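Local coordinates for NikO protein (Streptomyces tendae, PDB 4FQD) that transfers an enolpyruvyl group in a step essential to nikkomycin biosynthesis and probably shares the chemistry of the MurA enzymes, at residues L145-R150 with K197-M202; F151-R156 with Q168-C173; S343-A348 with F369-E374; G379-V384 with G393-H398. The protein carries 4 engineered substitutions. All coordinates share one frame; numbering follows the deposited sequence.

The four contacts illustrate how a two-lobed enolpyruvyl transferase uses a helix, a Schellman glycine and a strand in succession in both halves, with a loop packed on the helix end in contacts 2 and 4. Contacts 1 and 2 have centres about 9 Å apart; contacts 3 and 4, about 11 Å apart, lie on the opposite side of the chain's centre. The pairs do not touch: the centres of contacts 2 and 4 are about 51 Å apart. Along the chain, 151-156 and 168-173 both fall between the segments of contact 1, whereas contact 3 closes before contact 4 opens. Contact 1 sets helix on helix, while contact 3 packs a turn on helix 344-351. Helices 142-149 and 372-378 run on through their glycines to strands 154-157 and 382-385.

Contact 1: L145-R150 with K197-M202; sequences LDVMGR and KTALLM. With SO4 (sulfate ion), chain C.
Val-147 sets CG1 trans to its own backbone N (chi1 170°), which carries that methyl across to Ala-199, 3.6 Å from the amide N of Ala-199. Thr-198, with OG1 folded beside its backbone N, turns the opposite branch outward, and its CG2 lies 3.8 Å from Val-147 CG1. The hydroxyl stays with its own helix and bonds to Gly-194 O, so the threonine offers its neighbour only a methyl. Met-148 continues the seam: its CG rests 3.7 Å from Thr-198 CG2 and 3.6 Å from Met-202 SD, and its chain crosses both side chains at about a right angle. A bend at chi2 (-60°) turns the Met-202 sulfur back toward Met-148, and chi3 then places only the terminal methyl. No hydrogen bond joins the two segments, and every touching residue is buried. Lys-197 stands apart from this seam; its extended chain delivers NZ to a sulfate, 3.0 Å from SO4 O1, and to a salt bridge with Asp-220, while Ser-193 also binds the ion, probably a relic of crystallisation. A methionine in place of Lys-197 would probably leave Asp-220 without its counter-charge and the sulfate without its ammonium donor. The axes of 145-149 and 197-202 approach to 9.2 Å and run in the same sense, 28° apart, as befits the inverse beta/alpha barrel, where helices pack inside and sheets lie outside.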
loop_
_atom_site.group_PDB
_atom_site.type_symbol
_atom_site.label_atom_id
_atom_site.label_comp_id
_atom_site.label_asym_id
_atom_site.label_seq_id
_atom_site.Cartn_x
_atom_site.Cartn_y
_atom_site.Cartn_z
ATOM N N LEU A 145 -9.461 12.210 -25.482
ATOM C CA LEU A 145 -10.443 12.269 -26.556
ATOM C C LEU A 145 -11.840 11.927 -26.052
ATOM O O LEU A 145 -12.835 12.447 -26.557
ATOM C CB LEU A 145 -10.046 11.330 -27.696
ATOM C CG LEU A 145 -8.681 11.596 -28.334
ATOM C CD1 LEU A 145 -8.382 10.570 -29.416
ATOM C CD2 LEU A 145 -8.618 13.008 -28.898
ATOM N N ASP A 146 -11.910 11.052 -25.054
ATOM C CA ASP A 146 -13.192 10.662 -24.475
ATOM C C ASP A 146 -13.805 11.813 -23.681
ATOM O O ASP A 146 -15.020 12.002 -23.685
ATOM C CB ASP A 146 -13.031 9.432 -23.581
ATOM C CG ASP A 146 -14.361 8.906 -23.073
ATOM O OD1 ASP A 146 -14.848 9.412 -22.040
ATOM O OD2 ASP A 146 -14.919 7.986 -23.708
ATOM N N VAL A 147 -12.955 12.576 -23.001
ATOM C CA VAL A 147 -13.411 13.732 -22.237
ATOM C C VAL A 147 -13.969 14.806 -23.162
ATOM O O VAL A 147 -15.093 15.274 -22.975
ATOM C CB VAL A 147 -12.278 14.335 -21.388
ATOM C CG1 VAL A 147 -12.711 15.668 -20.798
ATOM C CG2 VAL A 147 -11.867 13.366 -20.290
ATOM N N MET A 148 -13.179 15.190 -24.160
ATOM C CA MET A 148 -13.607 16.182 -25.143
ATOM C C MET A 148 -14.823 15.699 -25.927
ATOM O O MET A 148 -15.638 16.503 -26.381
ATOM C CB MET A 148 -12.461 16.531 -26.097
ATOM C CG MET A 148 -11.410 17.446 -25.489
ATOM S SD MET A 148 -10.056 17.832 -26.616
ATOM C CE MET A 148 -9.214 16.254 -26.688
ATOM N N GLY A 149 -14.942 14.384 -26.076
ATOM C CA GLY A 149 -16.067 13.789 -26.773
ATOM C C GLY A 149 -17.392 14.046 -26.078
ATOM O O GLY A 149 -18.438 14.110 -26.723
ATOM N N ARG A 150 -17.346 14.197 -24.758
ATOM C CA ARG A 150 -18.552 14.460 -23.980
ATOM C C ARG A 150 -19.025 15.896 -24.158
ATOM O O ARG A 150 -20.167 16.225 -23.836
ATOM C CB ARG A 150 -18.312 14.179 -22.497
ATOM C CG ARG A 150 -17.859 12.766 -22.194
ATOM C CD ARG A 150 -18.282 12.365 -20.795
ATOM N NE ARG A 150 -17.552 11.200 -20.307
ATOM C CZ ARG A 150 -17.809 10.591 -19.155
ATOM N NH1 ARG A 150 -18.788 11.034 -18.377
ATOM N NH2 ARG A 150 -17.095 9.539 -18.783
ATOM N N LYS A 197 -7.762 17.890 -16.126
ATOM C CA LYS A 197 -7.216 19.080 -16.767
ATOM C C LYS A 197 -7.983 19.415 -18.039
ATOM O O LYS A 197 -8.351 20.567 -18.269
ATOM C CB LYS A 197 -5.736 18.879 -17.093
ATOM C CG LYS A 197 -4.864 18.628 -15.876
ATOM C CD LYS A 197 -3.445 18.267 -16.281
ATOM C CE LYS A 197 -2.599 17.923 -15.067
ATOM N NZ LYS A 197 -1.185 17.643 -15.437
ATOM N N THR A 198 -8.227 18.396 -18.857
ATOM C CA THR A 198 -8.943 18.571 -20.113
ATOM C C THR A 198 -10.379 19.029 -19.879
ATOM O O THR A 198 -10.845 19.980 -20.506
ATOM C CB THR A 198 -8.957 17.269 -20.934
ATOM O OG1 THR A 198 -7.610 16.866 -21.215
ATOM C CG2 THR A 198 -9.703 17.471 -22.243
ATOM N N ALA A 199 -11.072 18.350 -18.967
ATOM C CA ALA A 199 -12.463 18.667 -18.660
ATOM C C ALA A 199 -12.623 20.092 -18.141
ATOM O O ALA A 199 -13.584 20.780 -18.485
ATOM C CB ALA A 199 -13.024 17.674 -17.660
ATOM N N LEU A 200 -11.681 20.526 -17.310
ATOM C CA LEU A 200 -11.699 21.885 -16.784
ATOM C C LEU A 200 -11.528 22.908 -17.900
ATOM O O LEU A 200 -12.256 23.899 -17.961
ATOM C CB LEU A 200 -10.607 22.072 -15.733
ATOM C CG LEU A 200 -11.015 21.795 -14.288
ATOM C CD1 LEU A 200 -9.804 21.860 -13.380
ATOM C CD2 LEU A 200 -12.069 22.796 -13.843
ATOM N N LEU A 201 -10.564 22.658 -18.780
ATOM C CA LEU A 201 -10.315 23.532 -19.918
ATOM C C LEU A 201 -11.525 23.577 -20.844
ATOM O O LEU A 201 -11.939 24.649 -21.285
ATOM C CB LEU A 201 -9.075 23.073 -20.688
ATOM C CG LEU A 201 -7.728 23.274 -19.990
ATOM C CD1 LEU A 201 -6.613 22.593 -20.767
ATOM C CD2 LEU A 201 -7.433 24.755 -19.819
ATOM N N MET A 202 -12.088 22.407 -21.130
ATOM C CA MET A 202 -13.265 22.308 -21.987
ATOM C C MET A 202 -14.462 23.018 -21.367
ATOM O O MET A 202 -15.269 23.622 -22.071
ATOM C CB MET A 202 -13.614 20.843 -22.262
ATOM C CG MET A 202 -12.609 20.115 -23.139
ATOM S SD MET A 202 -12.421 20.872 -24.764
ATOM C CE MET A 202 -14.077 20.686 -25.422
HETATM S S SO4 C . -0.428 14.110 -16.690
HETATM O O1 SO4 C . -1.644 14.888 -16.472
HETATM O O2 SO4 C . 0.483 14.862 -17.550
HETATM O O3 SO4 C . 0.215 13.851 -15.406
HETATM O O4 SO4 C . -0.769 12.841 -17.329
#

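Contact 2: F151-R156 with Q168-C173; sequences FGVTTR and QRLTPC
The ring of Phe-151 meets the carbonyl of Thr-171, with ring atom CD2 3.4 Å from Thr-171 O; Met-202 of helix 192-204 also packs on this phenyl group. The second flat group belongs to the loop itself: within 168-173, Thr-171 CG2 lies over one face of the Arg-169 guanidinium, displaced toward its rim. The backbones meet most firmly where Thr-171 N donates to Phe-151 O at 2.9 Å and 165°, the donor tilted out of the carbonyl plane. Two CA-H...O contacts flank this bond: Leu-170 CA lies 3.3 Å from Phe-151 O, and Phe-151 CA lies 3.4 Å from Thr-171 O. Next to them Leu-170 and Val-153 run side by side in the same direction, CD2 of the leucine 3.8 Å from CG2 of the valine. Gly-152 closes the preceding helix with a Schellman motif; its positive phi calls for glycine, and a beta carbon would also press on Arg-169 O. Chemically, then, the one hydrogen bond across the contact is made by the backbones, the loop's amide satisfying a carbonyl at a helix end, while the Phe-151 ring, Leu-170 and Val-153 supply the cover.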
loop_
_atom_site.group_PDB
_atom_site.type_symbol
_atom_site.label_atom_id
_atom_site.label_comp_id
_atom_site.label_asym_id
_atom_site.label_seq_id
_atom_site.Cartn_x
_atom_site.Cartn_y
_atom_site.Cartn_z
ATOM N N PHE A 151 -18.140 16.749 -24.663
ATOM C CA PHE A 151 -18.478 18.145 -24.922
ATOM C C PHE A 151 -18.927 18.339 -26.368
ATOM O O PHE A 151 -19.203 19.460 -26.794
ATOM C CB PHE A 151 -17.290 19.063 -24.611
ATOM C CG PHE A 151 -16.963 19.164 -23.145
ATOM C CD1 PHE A 151 -16.177 18.204 -22.530
ATOM C CD2 PHE A 151 -17.432 20.223 -22.387
ATOM C CE1 PHE A 151 -15.872 18.294 -21.184
ATOM C CE2 PHE A 151 -17.128 20.321 -21.040
ATOM C CZ PHE A 151 -16.348 19.354 -20.439
ATOM N N GLY A 152 -18.992 17.245 -27.121
ATOM C CA GLY A 152 -19.479 17.290 -28.487
ATOM C C GLY A 152 -18.405 17.218 -29.558
ATOM O O GLY A 152 -18.702 17.339 -30.746
ATOM N N VAL A 153 -17.158 17.019 -29.144
ATOM C CA VAL A 153 -16.048 16.925 -30.088
ATOM C C VAL A 153 -16.037 15.579 -30.812
ATOM O O VAL A 153 -16.086 14.523 -30.180
ATOM C CB VAL A 153 -14.689 17.148 -29.393
ATOM C CG1 VAL A 153 -13.542 16.911 -30.365
ATOM C CG2 VAL A 153 -14.617 18.550 -28.812
ATOM N N THR A 154 -15.976 15.627 -32.139
ATOM C CA THR A 154 -15.956 14.419 -32.957
ATOM C C THR A 154 -14.531 14.084 -33.391
ATOM O O THR A 154 -13.750 14.975 -33.726
ATOM C CB THR A 154 -16.855 14.573 -34.204
ATOM O OG1 THR A 154 -18.191 14.890 -33.796
ATOM C CG2 THR A 154 -16.875 13.291 -35.025
ATOM N N THR A 155 -14.194 12.798 -33.373
ATOM C CA THR A 155 -12.860 12.354 -33.753
ATOM C C THR A 155 -12.892 11.436 -34.966
ATOM O O THR A 155 -13.839 10.673 -35.160
ATOM C CB THR A 155 -12.169 11.591 -32.608
ATOM O OG1 THR A 155 -12.826 10.333 -32.405
ATOM C CG2 THR A 155 -12.216 12.392 -31.324
ATOM N N ARG A 156 -11.846 11.514 -35.781
ATOM C CA ARG A 156 -11.649 10.558 -36.861
ATOM C C ARG A 156 -10.164 10.247 -37.011
ATOM O O ARG A 156 -9.312 11.094 -36.743
ATOM C CB ARG A 156 -12.231 11.073 -38.174
ATOM C CG ARG A 156 -11.502 12.256 -38.752
ATOM C CD ARG A 156 -11.577 12.232 -40.260
ATOM N NE ARG A 156 -11.099 13.482 -40.830
ATOM C CZ ARG A 156 -11.884 14.516 -41.100
ATOM N NH1 ARG A 156 -11.370 15.623 -41.614
ATOM N NH2 ARG A 156 -13.185 14.441 -40.857
ATOM N N GLN A 168 -18.494 21.703 -34.096
ATOM C CA GLN A 168 -19.277 22.854 -34.529
ATOM C C GLN A 168 -19.752 23.669 -33.334
ATOM O O GLN A 168 -19.747 24.900 -33.365
ATOM C CB GLN A 168 -20.474 22.412 -35.373
ATOM C CG GLN A 168 -20.220 22.462 -36.866
ATOM C CD GLN A 168 -19.801 23.843 -37.332
ATOM O OE1 GLN A 168 -18.625 24.091 -37.595
ATOM N NE2 GLN A 168 -20.766 24.751 -37.434
ATOM N N ARG A 169 -20.167 22.972 -32.282
ATOM C CA ARG A 169 -20.582 23.626 -31.048
ATOM C C ARG A 169 -20.255 22.758 -29.838
ATOM O O ARG A 169 -20.422 21.538 -29.867
ATOM C CB ARG A 169 -22.078 23.950 -31.078
ATOM C CG ARG A 169 -22.976 22.729 -31.176
ATOM C CD ARG A 169 -24.416 23.066 -30.840
ATOM N NE ARG A 169 -25.249 21.869 -30.780
ATOM C CZ ARG A 169 -26.130 21.618 -29.817
ATOM N NH1 ARG A 169 -26.301 22.485 -28.828
ATOM N NH2 ARG A 169 -26.843 20.500 -29.845
ATOM N N LEU A 170 -19.779 23.396 -28.776
ATOM C CA LEU A 170 -19.459 22.688 -27.546
ATOM C C LEU A 170 -20.631 22.759 -26.576
ATOM O O LEU A 170 -21.282 23.796 -26.451
ATOM C CB LEU A 170 -18.201 23.274 -26.905
ATOM C CG LEU A 170 -16.929 23.208 -27.754
ATOM C CD1 LEU A 170 -15.775 23.901 -27.050
ATOM C CD2 LEU A 170 -16.577 21.764 -28.074
ATOM N N THR A 171 -20.902 21.651 -25.898
ATOM C CA THR A 171 -22.001 21.590 -24.942
ATOM C C THR A 171 -21.501 21.166 -23.565
ATOM O O THR A 171 -20.616 20.319 -23.458
ATOM C CB THR A 171 -23.092 20.611 -25.409
ATOM O OG1 THR A 171 -22.514 19.318 -25.625
ATOM C CG2 THR A 171 -23.728 21.101 -26.702
ATOM N N PRO A 172 -22.070 21.760 -22.503
ATOM C CA PRO A 172 -21.689 21.425 -21.128
ATOM C C PRO A 172 -22.083 19.994 -20.783
ATOM O O PRO A 172 -22.886 19.385 -21.489
ATOM C CB PRO A 172 -22.499 22.418 -20.290
ATOM C CG PRO A 172 -23.669 22.760 -21.144
ATOM C CD PRO A 172 -23.135 22.777 -22.545
ATOM N N CYS A 173 -21.493 19.460 -19.716
ATOM C CA CYS A 173 -21.724 18.074 -19.324
ATOM C C CYS A 173 -21.472 17.864 -17.827
ATOM O O CYS A 173 -20.826 18.686 -17.176
ATOM C CB CYS A 173 -20.838 17.138 -20.155
ATOM S SG CYS A 173 -21.161 15.377 -19.915
#

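Contact 3: S343-A348 with F369-E374; sequences SQPFLA and FGFAPE
Phe-371, the third residue of a type I turn (Phe-369 to Ala-372) that leads into helix 372-378, thrusts its ring against Pro-345 and Ala-348 on helix 344-351, an interior contact of the inverse beta/alpha barrel. From CB, a chi1 of 59° places CG between the backbone N and the carbonyl carbon and aims the ring at the helix. One face then takes Pro-345 CB in a CH-pi contact, 3.9 Å from the Phe-371 centroid and 16° off the normal. Along one rim, CE1 meets Pro-345 CG at 3.7 Å; on the other, CE2 lies 4.0 Å from Ala-348 CB. At the tip, CZ comes within 3.7 Å of Pro-345 CA. A serine in place of Phe-371 would probably open a gap beneath the proline and leave Ala-348 without its aromatic neighbour. Gln-344 lies against both phenylalanines, its amide plane 61° from the Phe-369 ring. Its NE2 bonds to Glu-362 OE1, which probably fixes the amide's rotation and leaves OE1 directed at the two phenyl groups. That oxygen lies at the edge of the Phe-371 ring, 3.5 Å from CE1, and only 3.3 Å from Phe-369 CE1.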
loop_
_atom_site.group_PDB
_atom_site.type_symbol
_atom_site.label_atom_id
_atom_site.label_comp_id
_atom_site.label_asym_id
_atom_site.label_seq_id
_atom_site.Cartn_x
_atom_site.Cartn_y
_atom_site.Cartn_z
ATOM N N SER A 343 7.944 10.563 -7.141
ATOM C CA SER A 343 8.625 10.664 -5.854
ATOM C C SER A 343 9.144 9.305 -5.394
ATOM O O SER A 343 10.123 9.219 -4.653
ATOM C CB SER A 343 7.684 11.249 -4.798
ATOM O OG SER A 343 7.234 12.540 -5.173
ATOM N N GLN A 344 8.480 8.250 -5.851
ATOM C CA GLN A 344 8.805 6.881 -5.453
ATOM C C GLN A 344 10.262 6.416 -5.670
ATOM O O GLN A 344 10.820 5.752 -4.796
ATOM C CB GLN A 344 7.795 5.901 -6.070
ATOM C CG GLN A 344 8.405 4.679 -6.720
ATOM C CD GLN A 344 7.903 4.475 -8.134
ATOM O OE1 GLN A 344 8.682 4.206 -9.047
ATOM N NE2 GLN A 344 6.593 4.599 -8.323
ATOM N N PRO A 345 10.884 6.755 -6.818
ATOM C CA PRO A 345 12.271 6.299 -6.988
ATOM C C PRO A 345 13.235 6.865 -5.944
ATOM O O PRO A 345 14.165 6.173 -5.529
ATOM C CB PRO A 345 12.644 6.826 -8.379
ATOM C CG PRO A 345 11.351 6.954 -9.090
ATOM C CD PRO A 345 10.367 7.385 -8.047
ATOM N N PHE A 346 13.009 8.105 -5.525
ATOM C CA PHE A 346 13.872 8.738 -4.535
ATOM C C PHE A 346 13.626 8.166 -3.142
ATOM O O PHE A 346 14.531 8.116 -2.311
ATOM C CB PHE A 346 13.671 10.252 -4.542
ATOM C CG PHE A 346 13.861 10.876 -5.894
ATOM C CD1 PHE A 346 15.132 11.139 -6.377
ATOM C CD2 PHE A 346 12.769 11.192 -6.685
ATOM C CE1 PHE A 346 15.310 11.708 -7.622
ATOM C CE2 PHE A 346 12.940 11.763 -7.930
ATOM C CZ PHE A 346 14.213 12.021 -8.400
ATOM N N LEU A 347 12.394 7.733 -2.896
ATOM C CA LEU A 347 12.049 7.098 -1.633
ATOM C C LEU A 347 12.625 5.688 -1.577
ATOM O O LEU A 347 12.922 5.167 -0.500
ATOM C CB LEU A 347 10.531 7.066 -1.452
ATOM C CG LEU A 347 9.862 8.442 -1.415
ATOM C CD1 LEU A 347 8.350 8.311 -1.375
ATOM C CD2 LEU A 347 10.365 9.242 -0.226
ATOM N N ALA A 348 12.783 5.078 -2.746
ATOM C CA ALA A 348 13.386 3.755 -2.848
ATOM C C ALA A 348 14.862 3.822 -2.480
ATOM O O ALA A 348 15.386 2.931 -1.812
ATOM C CB ALA A 348 13.213 3.199 -4.252
ATOM N N PHE A 369 9.551 0.830 -12.732
ATOM C CA PHE A 369 10.612 0.452 -11.813
ATOM C C PHE A 369 11.853 0.101 -12.621
ATOM O O PHE A 369 12.625 -0.779 -12.245
ATOM C CB PHE A 369 10.181 -0.741 -10.960
ATOM C CG PHE A 369 9.079 -0.426 -9.989
ATOM C CD1 PHE A 369 9.074 0.773 -9.293
ATOM C CD2 PHE A 369 8.046 -1.324 -9.776
ATOM C CE1 PHE A 369 8.061 1.066 -8.399
ATOM C CE2 PHE A 369 7.030 -1.036 -8.883
ATOM C CZ PHE A 369 7.038 0.161 -8.194
ATOM N N GLY A 370 12.035 0.798 -13.740
ATOM C CA GLY A 370 13.156 0.549 -14.629
ATOM C C GLY A 370 14.491 0.987 -14.057
ATOM O O GLY A 370 15.546 0.651 -14.596
ATOM N N PHE A 371 14.445 1.742 -12.965
ATOM C CA PHE A 371 15.658 2.188 -12.290
ATOM C C PHE A 371 16.214 1.092 -11.385
ATOM O O PHE A 371 17.398 1.093 -11.048
ATOM C CB PHE A 371 15.378 3.453 -11.471
ATOM C CG PHE A 371 14.306 3.279 -10.428
ATOM C CD1 PHE A 371 12.977 3.521 -10.731
ATOM C CD2 PHE A 371 14.630 2.877 -9.142
ATOM C CE1 PHE A 371 11.990 3.363 -9.774
ATOM C CE2 PHE A 371 13.650 2.716 -8.181
ATOM C CZ PHE A 371 12.328 2.960 -8.498
ATOM N N ALA A 372 15.346 0.161 -10.998
ATOM C CA ALA A 372 15.704 -0.904 -10.059
ATOM C C ALA A 372 16.878 -1.808 -10.476
ATOM O O ALA A 372 17.780 -2.041 -9.671
ATOM C CB ALA A 372 14.470 -1.740 -9.687
ATOM N N PRO A 373 16.876 -2.323 -11.724
ATOM C CA PRO A 373 18.007 -3.180 -12.104
ATOM C C PRO A 373 19.331 -2.419 -12.148
ATOM O O PRO A 373 20.393 -3.026 -12.016
ATOM C CB PRO A 373 17.631 -3.655 -13.512
ATOM C CG PRO A 373 16.150 -3.503 -13.583
ATOM C CD PRO A 373 15.854 -2.277 -12.785
ATOM N N GLU A 374 19.262 -1.105 -12.331
ATOM C CA GLU A 374 20.462 -0.281 -12.374
ATOM C C GLU A 374 20.983 -0.001 -10.968
ATOM O O GLU A 374 22.192 0.042 -10.744
ATOM C CB GLU A 374 20.191 1.025 -13.120
ATOM C CG GLU A 374 19.704 0.823 -14.543
ATOM C CD GLU A 374 20.658 -0.018 -15.367
ATOM O OE1 GLU A 374 21.852 0.339 -15.449
ATOM O OE2 GLU A 374 20.213 -1.042 -15.930
#

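Contact 4: G379-V384 with G393-H398; sequences GIRTAV and GPCPPH
Among the polar links, Cys-395 is the direct one: its sulfur accepts the backbone N-H of Arg-381, with SG 3.3 Å from Arg-381 N and an angle of 155°. A chi1 of 55° puts SG between the cysteine's own N and carbonyl carbon, and from there it faces the amide. A water adds an indirect link, donating to Gly-379 O at 2.8 Å and to Pro-396 O at 3.2 Å. Each of these carbonyls has a further partner within its own segment. His-398 ND1 gives Pro-396 O a nearly straight bond (176°), lying both in the carbonyl plane and in the imidazole plane, which should restrain the ring's rotation; Gly-379 O receives a weak bond from Arg-381 NH1. A single CA-H...O contact joins Ile-380 CA to Cys-395 O, 3.3 Å away. Apolar packing centres on Ile-380, whose two branches part: CG2 goes to the cysteine, 3.7 Å from Cys-395 SG, while CD1 lies 3.8 Å from Pro-397 CD, the isoleucine and proline running side by side. Steric fit matters at Gly-379, where His-398 CE1 lies 4.0 Å from the glycine CA and a beta carbon would clash with the imidazole. The positive phi of Gly-379 ends helix 372-378 in a Schellman motif. Since strands 382-385 and 388-393 pair antiparallel, with Arg-381 bonded to Asp-392 through the backbone, the contact closes the open end of a beta hairpin directly after a helix, within the EPSP synthase fold.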
loop_
_atom_site.group_PDB
_atom_site.type_symbol
_atom_site.label_atom_id
_atom_site.label_comp_id
_atom_site.label_asym_id
_atom_site.label_seq_id
_atom_site.Cartn_x
_atom_site.Cartn_y
_atom_site.Cartn_z
ATOM N N GLY A 379 24.815 -2.140 -5.820
ATOM C CA GLY A 379 24.859 -2.903 -4.585
ATOM C C GLY A 379 23.539 -2.907 -3.839
ATOM O O GLY A 379 23.366 -3.645 -2.869
ATOM N N ILE A 380 22.605 -2.080 -4.294
ATOM C CA ILE A 380 21.291 -1.987 -3.670
ATOM C C ILE A 380 20.444 -3.215 -3.997
ATOM O O ILE A 380 20.311 -3.597 -5.158
ATOM C CB ILE A 380 20.551 -0.710 -4.118
ATOM C CG1 ILE A 380 21.417 0.522 -3.848
ATOM C CG2 ILE A 380 19.210 -0.591 -3.413
ATOM C CD1 ILE A 380 20.781 1.824 -4.279
ATOM N N ARG A 381 19.877 -3.833 -2.964
ATOM C CA ARG A 381 19.084 -5.047 -3.130
ATOM C C ARG A 381 17.617 -4.716 -3.384
ATOM O O ARG A 381 16.945 -4.151 -2.522
ATOM C CB ARG A 381 19.190 -5.921 -1.880
ATOM C CG ARG A 381 20.603 -6.115 -1.355
ATOM C CD ARG A 381 21.298 -7.292 -2.012
ATOM N NE ARG A 381 22.224 -7.944 -1.091
ATOM C CZ ARG A 381 23.481 -7.560 -0.894
ATOM N NH1 ARG A 381 23.970 -6.521 -1.556
ATOM N NH2 ARG A 381 24.248 -8.212 -0.032
ATOM N N THR A 382 17.119 -5.073 -4.564
ATOM C CA THR A 382 15.723 -4.820 -4.903
ATOM C C THR A 382 15.010 -6.076 -5.396
ATOM O O THR A 382 15.644 -7.062 -5.767
ATOM C CB THR A 382 15.580 -3.727 -5.982
ATOM O OG1 THR A 382 16.130 -4.197 -7.219
ATOM C CG2 THR A 382 16.292 -2.448 -5.560
ATOM N N ALA A 383 13.683 -6.023 -5.391
ATOM C CA ALA A 383 12.857 -7.093 -5.934
ATOM C C ALA A 383 11.614 -6.483 -6.569
ATOM O O ALA A 383 10.966 -5.621 -5.974
ATOM C CB ALA A 383 12.475 -8.082 -4.846
ATOM N N VAL A 384 11.291 -6.927 -7.779
ATOM C CA VAL A 384 10.164 -6.371 -8.521
ATOM C C VAL A 384 9.183 -7.449 -8.974
ATOM O O VAL A 384 9.569 -8.417 -9.632
ATOM C CB VAL A 384 10.641 -5.579 -9.761
ATOM C CG1 VAL A 384 9.459 -5.180 -10.632
ATOM C CG2 VAL A 384 11.438 -4.353 -9.340
ATOM N N GLY A 393 16.686 -3.109 2.833
ATOM C CA GLY A 393 17.641 -2.319 3.586
ATOM C C GLY A 393 18.090 -3.028 4.849
ATOM O O GLY A 393 17.351 -3.846 5.396
ATOM N N PRO A 394 19.305 -2.714 5.328
ATOM C CA PRO A 394 20.226 -1.742 4.729
ATOM C C PRO A 394 20.977 -2.316 3.533
ATOM O O PRO A 394 21.480 -3.438 3.598
ATOM C CB PRO A 394 21.220 -1.450 5.865
ATOM C CG PRO A 394 20.647 -2.101 7.096
ATOM C CD PRO A 394 19.826 -3.237 6.599
ATOM N N CYS A 395 21.043 -1.547 2.452
ATOM C CA CYS A 395 21.800 -1.945 1.271
ATOM C C CYS A 395 22.251 -0.728 0.466
ATOM O O CYS A 395 21.877 -0.578 -0.697
ATOM C CB CYS A 395 20.964 -2.877 0.392
ATOM S SG CYS A 395 19.353 -2.206 -0.086
ATOM N N PRO A 396 23.070 0.142 1.079
ATOM C CA PRO A 396 23.482 1.372 0.395
ATOM C C PRO A 396 24.388 1.073 -0.792
ATOM O O PRO A 396 25.143 0.102 -0.748
ATOM C CB PRO A 396 24.254 2.127 1.478
ATOM C CG PRO A 396 24.787 1.062 2.362
ATOM C CD PRO A 396 23.749 -0.021 2.376
ATOM N N PRO A 397 24.308 1.896 -1.849
ATOM C CA PRO A 397 25.134 1.712 -3.047
ATOM C C PRO A 397 26.614 1.885 -2.724
ATOM O O PRO A 397 26.979 2.820 -2.011
ATOM C CB PRO A 397 24.654 2.832 -3.977
ATOM C CG PRO A 397 24.066 3.860 -3.067
ATOM C CD PRO A 397 23.446 3.087 -1.946
ATOM N N HIS A 398 27.453 0.991 -3.240
ATOM C CA HIS A 398 28.876 1.030 -2.926
ATOM C C HIS A 398 29.755 0.528 -4.068
ATOM O O HIS A 398 30.925 0.895 -4.159
ATOM C CB HIS A 398 29.162 0.228 -1.652
ATOM C CG HIS A 398 28.836 -1.229 -1.766
ATOM N ND1 HIS A 398 27.571 -1.729 -1.542
ATOM C CD2 HIS A 398 29.611 -2.295 -2.078
ATOM C CE1 HIS A 398 27.581 -3.039 -1.714
ATOM N NE2 HIS A 398 28.807 -3.407 -2.040
HETATM O O HOH W 1 24.242 -2.985 -0.320
#